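Local coordinates for glutathione S-transferase (Lodderomyces elongisporus, PDB 4IVF), which binds two glutathione molecules per subunit and, as a member of the glutathione S-transferase superfamily, probably catalyses glutathione-dependent reactions, at residues 19-24 with 57-62; 73-78 with 82-87. All coordinates share one frame; numbering follows the deposited sequence.

Contact 1. Residues 19-24 with 57-62. With GSH (glutathione), chain U; GSH (glutathione), chain T.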
# COMPACT_ATOMS: atom_id res chain seq x y z
N TYR F 19 -10.21 -5.41 -10.80
CA TYR F 19 -10.86 -6.62 -10.34
C TYR F 19 -10.98 -6.70 -8.82
O TYR F 19 -11.95 -7.24 -8.30
CB TYR F 19 -10.12 -7.85 -10.87
CG TYR F 19 -10.15 -7.99 -12.37
CD1 TYR F 19 -11.27 -7.60 -13.10
CD2 TYR F 19 -9.06 -8.49 -13.06
CE1 TYR F 19 -11.30 -7.72 -14.47
CE2 TYR F 19 -9.09 -8.62 -14.43
CZ TYR F 19 -10.21 -8.23 -15.13
OH TYR F 19 -10.24 -8.36 -16.50
N LYS F 20 -9.98 -6.18 -8.11
CA LYS F 20 -10.03 -6.16 -6.65
C LYS F 20 -11.32 -5.52 -6.18
O LYS F 20 -12.01 -6.04 -5.30
CB LYS F 20 -8.87 -5.34 -6.07
CG LYS F 20 -7.50 -5.96 -6.16
CD LYS F 20 -6.54 -5.02 -5.47
CE LYS F 20 -5.09 -5.21 -5.84
NZ LYS F 20 -4.30 -4.08 -5.23
N ILE F 21 -11.65 -4.39 -6.80
CA ILE F 21 -12.80 -3.61 -6.38
C ILE F 21 -14.10 -4.22 -6.90
O ILE F 21 -15.08 -4.30 -6.16
CB ILE F 21 -12.67 -2.13 -6.79
CG1 ILE F 21 -11.36 -1.53 -6.27
CG2 ILE F 21 -13.85 -1.33 -6.28
CD1 ILE F 21 -10.97 -2.00 -4.88
N SER F 22 -14.11 -4.66 -8.15
CA SER F 22 -15.34 -5.21 -8.70
C SER F 22 -15.71 -6.53 -8.02
O SER F 22 -16.87 -6.79 -7.74
CB SER F 22 -15.27 -5.38 -10.22
OG SER F 22 -14.32 -6.37 -10.60
N ILE F 23 -14.70 -7.36 -7.74
CA ILE F 23 -14.92 -8.56 -6.93
C ILE F 23 -15.45 -8.23 -5.52
O ILE F 23 -16.41 -8.84 -5.06
CB ILE F 23 -13.65 -9.41 -6.82
CG1 ILE F 23 -13.30 -10.02 -8.18
CG2 ILE F 23 -13.84 -10.52 -5.77
CD1 ILE F 23 -11.93 -10.62 -8.23
N PHE F 24 -14.84 -7.26 -4.84
CA PHE F 24 -15.30 -6.98 -3.47
C PHE F 24 -16.71 -6.42 -3.45
O PHE F 24 -17.50 -6.78 -2.58
CB PHE F 24 -14.35 -6.07 -2.69
CG PHE F 24 -14.51 -6.20 -1.21
CD1 PHE F 24 -14.61 -7.47 -0.63
CD2 PHE F 24 -14.55 -5.09 -0.39
CE1 PHE F 24 -14.77 -7.61 0.75
CE2 PHE F 24 -14.71 -5.22 0.98
CZ PHE F 24 -14.81 -6.49 1.56
N ARG F 57 -4.93 7.39 -12.22
CA ARG F 57 -5.00 5.95 -12.44
C ARG F 57 -6.34 5.40 -11.96
O ARG F 57 -7.01 6.01 -11.15
CB ARG F 57 -3.87 5.24 -11.71
CG ARG F 57 -2.48 5.76 -12.04
CD ARG F 57 -1.43 4.92 -11.36
NE ARG F 57 -0.81 3.98 -12.27
CZ ARG F 57 0.22 3.20 -11.95
NH1 ARG F 57 0.74 3.25 -10.72
NH2 ARG F 57 0.73 2.38 -12.86
N ILE F 58 -6.72 4.24 -12.47
CA ILE F 58 -7.91 3.57 -11.98
C ILE F 58 -7.42 2.49 -11.02
O ILE F 58 -6.26 2.10 -11.08
CB ILE F 58 -8.75 2.98 -13.16
CG1 ILE F 58 -7.93 1.97 -13.97
CG2 ILE F 58 -9.34 4.13 -14.05
CD1 ILE F 58 -8.14 0.52 -13.56
N PRO F 59 -8.30 1.99 -10.13
CA PRO F 59 -9.70 2.38 -10.01
C PRO F 59 -9.91 3.54 -9.06
O PRO F 59 -9.03 3.92 -8.28
CB PRO F 59 -10.34 1.12 -9.43
CG PRO F 59 -9.29 0.58 -8.54
CD PRO F 59 -7.99 0.84 -9.26
N THR F 60 -11.11 4.11 -9.14
CA THR F 60 -11.53 5.19 -8.30
C THR F 60 -13.02 4.96 -8.14
O THR F 60 -13.68 4.53 -9.09
CB THR F 60 -11.27 6.56 -8.99
OG1 THR F 60 -9.86 6.79 -9.07
CG2 THR F 60 -11.90 7.70 -8.20
N ILE F 61 -13.55 5.23 -6.95
CA ILE F 61 -15.00 5.13 -6.76
C ILE F 61 -15.61 6.47 -6.36
O ILE F 61 -14.92 7.37 -5.90
CB ILE F 61 -15.39 4.07 -5.70
CG1 ILE F 61 -14.85 4.47 -4.32
CG2 ILE F 61 -14.87 2.68 -6.10
CD1 ILE F 61 -15.39 3.64 -3.20
N ASN F 62 -16.91 6.60 -6.59
CA ASN F 62 -17.69 7.68 -6.02
C ASN F 62 -18.90 7.07 -5.35
O ASN F 62 -19.75 6.46 -6.02
CB ASN F 62 -18.14 8.71 -7.07
CG ASN F 62 -18.87 9.91 -6.46
OD1 ASN F 62 -19.54 9.80 -5.43
ND2 ASN F 62 -18.76 11.07 -7.10
N1 GSH U . -1.69 1.80 -6.32
CA1 GSH U . -2.80 1.79 -7.23
C1 GSH U . -3.92 1.03 -6.67
O11 GSH U . -5.10 1.41 -6.84
O12 GSH U . -3.72 -0.02 -6.01
CB1 GSH U . -2.38 1.18 -8.57
CG1 GSH U . -3.38 1.55 -9.59
CD1 GSH U . -2.97 1.18 -11.01
OE1 GSH U . -1.88 0.67 -11.29
N2 GSH U . -3.95 1.44 -12.12
CA2 GSH U . -3.57 1.12 -13.48
C2 GSH U . -3.69 2.38 -14.31
O2 GSH U . -4.65 3.13 -14.14
CB2 GSH U . -4.48 0.09 -13.99
SG2 GSH U . -4.37 -1.37 -12.99
N3 GSH U . -2.67 2.69 -15.31
CA3 GSH U . -2.81 3.90 -16.10
C3 GSH U . -1.59 4.73 -16.08
O31 GSH U . -0.75 4.64 -15.15
O32 GSH U . -1.39 5.55 -17.01
N1 GSH T . 2.19 3.46 -15.80
CA1 GSH T . 2.41 2.06 -16.06
C1 GSH T . 3.78 1.84 -16.53
O11 GSH T . 4.59 2.80 -16.55
O12 GSH T . 4.16 0.71 -16.91
CB1 GSH T . 1.36 1.49 -17.03
CG1 GSH T . 1.07 0.07 -16.72
CD1 GSH T . 0.28 -0.11 -15.42
OE1 GSH T . -0.42 0.81 -14.96
N2 GSH T . 0.32 -1.42 -14.67
CA2 GSH T . -0.44 -1.57 -13.44
C2 GSH T . 0.51 -1.66 -12.28
O2 GSH T . 1.62 -2.16 -12.43
CB2 GSH T . -1.21 -2.81 -13.48
SG2 GSH T . -2.23 -2.86 -14.91
N3 GSH T . 0.13 -1.18 -10.96
CA3 GSH T . 1.08 -1.30 -9.87
C3 GSH T . 0.38 -1.53 -8.60
O31 GSH T . -0.73 -2.12 -8.56
O32 GSH T . 0.92 -1.13 -7.53

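Contact 2. Residues 73-78 with 82-87. With GSH (glutathione), chain U.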
# COMPACT_ATOMS: atom_id res chain seq x y z
N LEU F 73 -18.58 10.73 -1.80
CA LEU F 73 -17.17 10.54 -1.51
C LEU F 73 -16.43 9.98 -2.72
O LEU F 73 -16.82 8.97 -3.29
CB LEU F 73 -17.00 9.61 -0.31
CG LEU F 73 -15.57 9.40 0.17
CD1 LEU F 73 -14.95 10.73 0.58
CD2 LEU F 73 -15.55 8.39 1.34
N VAL F 74 -15.35 10.65 -3.09
CA VAL F 74 -14.50 10.19 -4.17
C VAL F 74 -13.24 9.63 -3.54
O VAL F 74 -12.58 10.30 -2.75
CB VAL F 74 -14.15 11.32 -5.14
CG1 VAL F 74 -13.25 10.81 -6.24
CG2 VAL F 74 -15.42 11.93 -5.73
N LEU F 75 -12.90 8.39 -3.89
CA LEU F 75 -11.82 7.68 -3.24
C LEU F 75 -11.02 6.86 -4.24
O LEU F 75 -11.58 6.11 -5.04
CB LEU F 75 -12.39 6.76 -2.17
CG LEU F 75 -11.48 6.24 -1.07
CD1 LEU F 75 -10.76 7.41 -0.40
CD2 LEU F 75 -12.33 5.51 -0.05
N SER F 76 -9.70 7.00 -4.18
CA SER F 76 -8.79 6.23 -5.01
C SER F 76 -7.86 5.36 -4.16
O SER F 76 -7.88 5.46 -2.93
CB SER F 76 -7.99 7.15 -5.92
OG SER F 76 -8.85 7.74 -6.86
N GLN F 77 -7.05 4.55 -4.83
CA GLN F 77 -6.17 3.52 -4.25
C GLN F 77 -6.94 2.30 -3.80
O GLN F 77 -7.70 2.37 -2.84
CB GLN F 77 -5.32 4.05 -3.09
CG GLN F 77 -4.25 5.02 -3.50
CD GLN F 77 -3.21 4.37 -4.35
OE1 GLN F 77 -2.89 3.19 -4.18
NE2 GLN F 77 -2.66 5.13 -5.29
N THR F 78 -6.74 1.17 -4.48
CA THR F 78 -7.45 -0.07 -4.13
C THR F 78 -7.40 -0.40 -2.65
O THR F 78 -8.38 -0.88 -2.09
CB THR F 78 -6.94 -1.31 -4.93
OG1 THR F 78 -5.57 -1.56 -4.62
CG2 THR F 78 -7.08 -1.10 -6.42
N LEU F 82 -10.80 -0.59 -0.64
CA LEU F 82 -11.17 -1.84 0.01
C LEU F 82 -11.50 -1.63 1.48
O LEU F 82 -12.54 -2.08 1.94
CB LEU F 82 -10.08 -2.92 -0.16
CG LEU F 82 -10.06 -3.45 -1.60
CD1 LEU F 82 -8.81 -4.28 -1.92
CD2 LEU F 82 -11.33 -4.22 -1.91
N GLN F 83 -10.62 -0.93 2.19
CA GLN F 83 -10.79 -0.64 3.62
C GLN F 83 -12.09 0.13 3.84
O GLN F 83 -12.86 -0.17 4.76
CB GLN F 83 -9.58 0.14 4.15
CG GLN F 83 -9.37 0.11 5.65
CD GLN F 83 -9.40 -1.30 6.27
OE1 GLN F 83 -8.70 -2.21 5.82
NE2 GLN F 83 -10.22 -1.48 7.31
N TYR F 84 -12.34 1.11 2.97
CA TYR F 84 -13.57 1.90 3.03
C TYR F 84 -14.83 1.05 2.89
O TYR F 84 -15.74 1.17 3.70
CB TYR F 84 -13.58 3.02 1.96
CG TYR F 84 -14.95 3.66 1.86
CD1 TYR F 84 -15.39 4.57 2.82
CD2 TYR F 84 -15.82 3.32 0.83
CE1 TYR F 84 -16.66 5.12 2.75
CE2 TYR F 84 -17.08 3.86 0.75
CZ TYR F 84 -17.50 4.76 1.70
OH TYR F 84 -18.76 5.30 1.60
N LEU F 85 -14.89 0.22 1.85
CA LEU F 85 -16.04 -0.66 1.61
C LEU F 85 -16.29 -1.64 2.76
O LEU F 85 -17.44 -1.94 3.13
CB LEU F 85 -15.87 -1.42 0.30
CG LEU F 85 -15.87 -0.57 -0.98
CD1 LEU F 85 -15.40 -1.39 -2.19
CD2 LEU F 85 -17.24 0.07 -1.24
N ALA F 86 -15.21 -2.17 3.31
CA ALA F 86 -15.33 -3.12 4.40
C ALA F 86 -15.86 -2.41 5.64
O ALA F 86 -16.79 -2.89 6.28
CB ALA F 86 -14.00 -3.80 4.66
N ASP F 87 -15.27 -1.27 5.99
CA ASP F 87 -15.74 -0.47 7.13
C ASP F 87 -17.22 -0.12 7.00
O ASP F 87 -17.98 -0.24 7.95
CB ASP F 87 -14.98 0.86 7.24
CG ASP F 87 -13.54 0.70 7.67
OD1 ASP F 87 -13.15 -0.41 8.12
OD2 ASP F 87 -12.80 1.70 7.57
N1 GSH U . -1.69 1.80 -6.32
CA1 GSH U . -2.80 1.79 -7.23
C1 GSH U . -3.92 1.03 -6.67
O11 GSH U . -5.10 1.41 -6.84
O12 GSH U . -3.72 -0.02 -6.01
CB1 GSH U . -2.38 1.18 -8.57
CG1 GSH U . -3.38 1.55 -9.59
CD1 GSH U . -2.97 1.18 -11.01
OE1 GSH U . -1.88 0.67 -11.29
N2 GSH U . -3.95 1.44 -12.12
CA2 GSH U . -3.57 1.12 -13.48
C2 GSH U . -3.69 2.38 -14.31
O2 GSH U . -4.65 3.13 -14.14
CB2 GSH U . -4.48 0.09 -13.99
SG2 GSH U . -4.37 -1.37 -12.99
N3 GSH U . -2.67 2.69 -15.31
CA3 GSH U . -2.81 3.90 -16.10
C3 GSH U . -1.59 4.73 -16.08
O31 GSH U . -0.75 4.64 -15.15
O32 GSH U . -1.39 5.55 -17.01

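Contact 1. Residues 19-24 with 57-62
In the thioredoxin-like glutathione-binding domain of this transferase, Ile21 of helix 16-27 packs on Pro59, the cis-proline characteristic of the fold, and on Ile61 of strand 60-63. The two branches of Ile21 share the work. CG1, anti to the carbonyl carbon (chi1 -55°), reaches the proline ring, with Ile21 CG1 3.7 Å from Pro59 CG, while CG2 meets the other isoleucine more loosely, Ile21 CG2 lying 4.1 Å from Ile61 CG2. The cis peptide before Pro59 lies next to a backbone grip on the glutathione of chain U. Ile58 N donates to its O2 at 2.9 Å (N-H...O 159°), and its N2 donates back to Ile58 O at 2.6 Å, so the cysteinyl part of the tripeptide is held at both its amide N and its carbonyl O. Ile58 CD1 adds an apolar touch to CB2 of the same ligand. Arg57, bent at chi3 (102°), bridges both glutathiones: Arg57 NE donates to O31 of chain U at 3.0 Å and NH2 to OE1 of chain T at 2.9 Å, while OE1 of chain U sits over one guanidinium face. Its NH1 forms a salt bridge with Glu117 of the second subunit. Leu10 of strand 8-12 touches Ile21, Pro59 and Ile61 alike, and helix 78-89 adds Leu82 against Ile21 and Ile81 against Ile61.

Contact 2. Residues 73-78 with 82-87
Tyr84 of helix 78-89 lies against Leu73 and Leu75 of strand 73-76 in the C-terminal beta-beta-alpha part of the thioredoxin-like domain, where an edge strand of the four-stranded sheet leads, through Gln77, into the helix. From CB outward, Tyr84 meets the two leucines in turn. Tyr84 CB is 3.4 Å from Leu75 CD2, and the ring atom CG follows, close to the same methyl. Farther out, CD1, CE1 and CZ lie beside Leu73 CD2, closest at Tyr84 CE1, 3.7 Å from it. OH, at the tip, is hydrogen-bonded to Asp63 OD2. With chi1 at 169°, CG opposite the backbone N, the ring runs along the strand from Leu75 toward Leu73, and both methyls approach it obliquely. Tyr105 of the second subunit makes an edge-to-face contact with the ring, so this patch also belongs to the dimer interface.

Between strand and helix, the backbone turns into the glutathione site. Gln77 is the N-cap residue, and its side chain, bent at chi2 (-66°), brings Gln77 OE1 to the amino group N1 of glutathione (chain U) at 2.8 Å. Thr78 holds the adjoining carboxylate twice, one bond to each oxygen: Thr78 N donates to O11 at 2.9 Å, and Thr78 OG1 is 2.8 Å from O12. With the carboxylate at the N-terminal end of helix 78-89, the helix dipole would be expected to favour its negative charge. One helical backbone bond crosses the contact, Leu82 N to Thr78 O at 2.8 Å. Leu82 CG sits 3.1 Å from Thr78 O, with CB and CD1 of the leucine also close to that oxygen.

How the contacts relate
Contacts 1 and 2 follow one another along the chain, with centres about 9 Å apart, and join through neighbouring strands 60-63 and 73-76. Together they hold most of one glutathione (chain U): residues 57-62 take its cysteinyl backbone and the glycyl carboxylate, residues 73-78 its gamma-glutamyl head. Side chains join them directly. Thr60 OG1 lies 2.6 Å from Ser76 OG, a probable hydrogen bond between the strands, and Pro59 CG packs 3.5 Å from Thr78 CG2, setting the cis-proline beside the start of helix 78-89. Lys20 NZ, probably hydrogen-bonded to Thr78 OG1 at 2.9 Å, would bring its positive charge near the carboxylate that Thr78 holds.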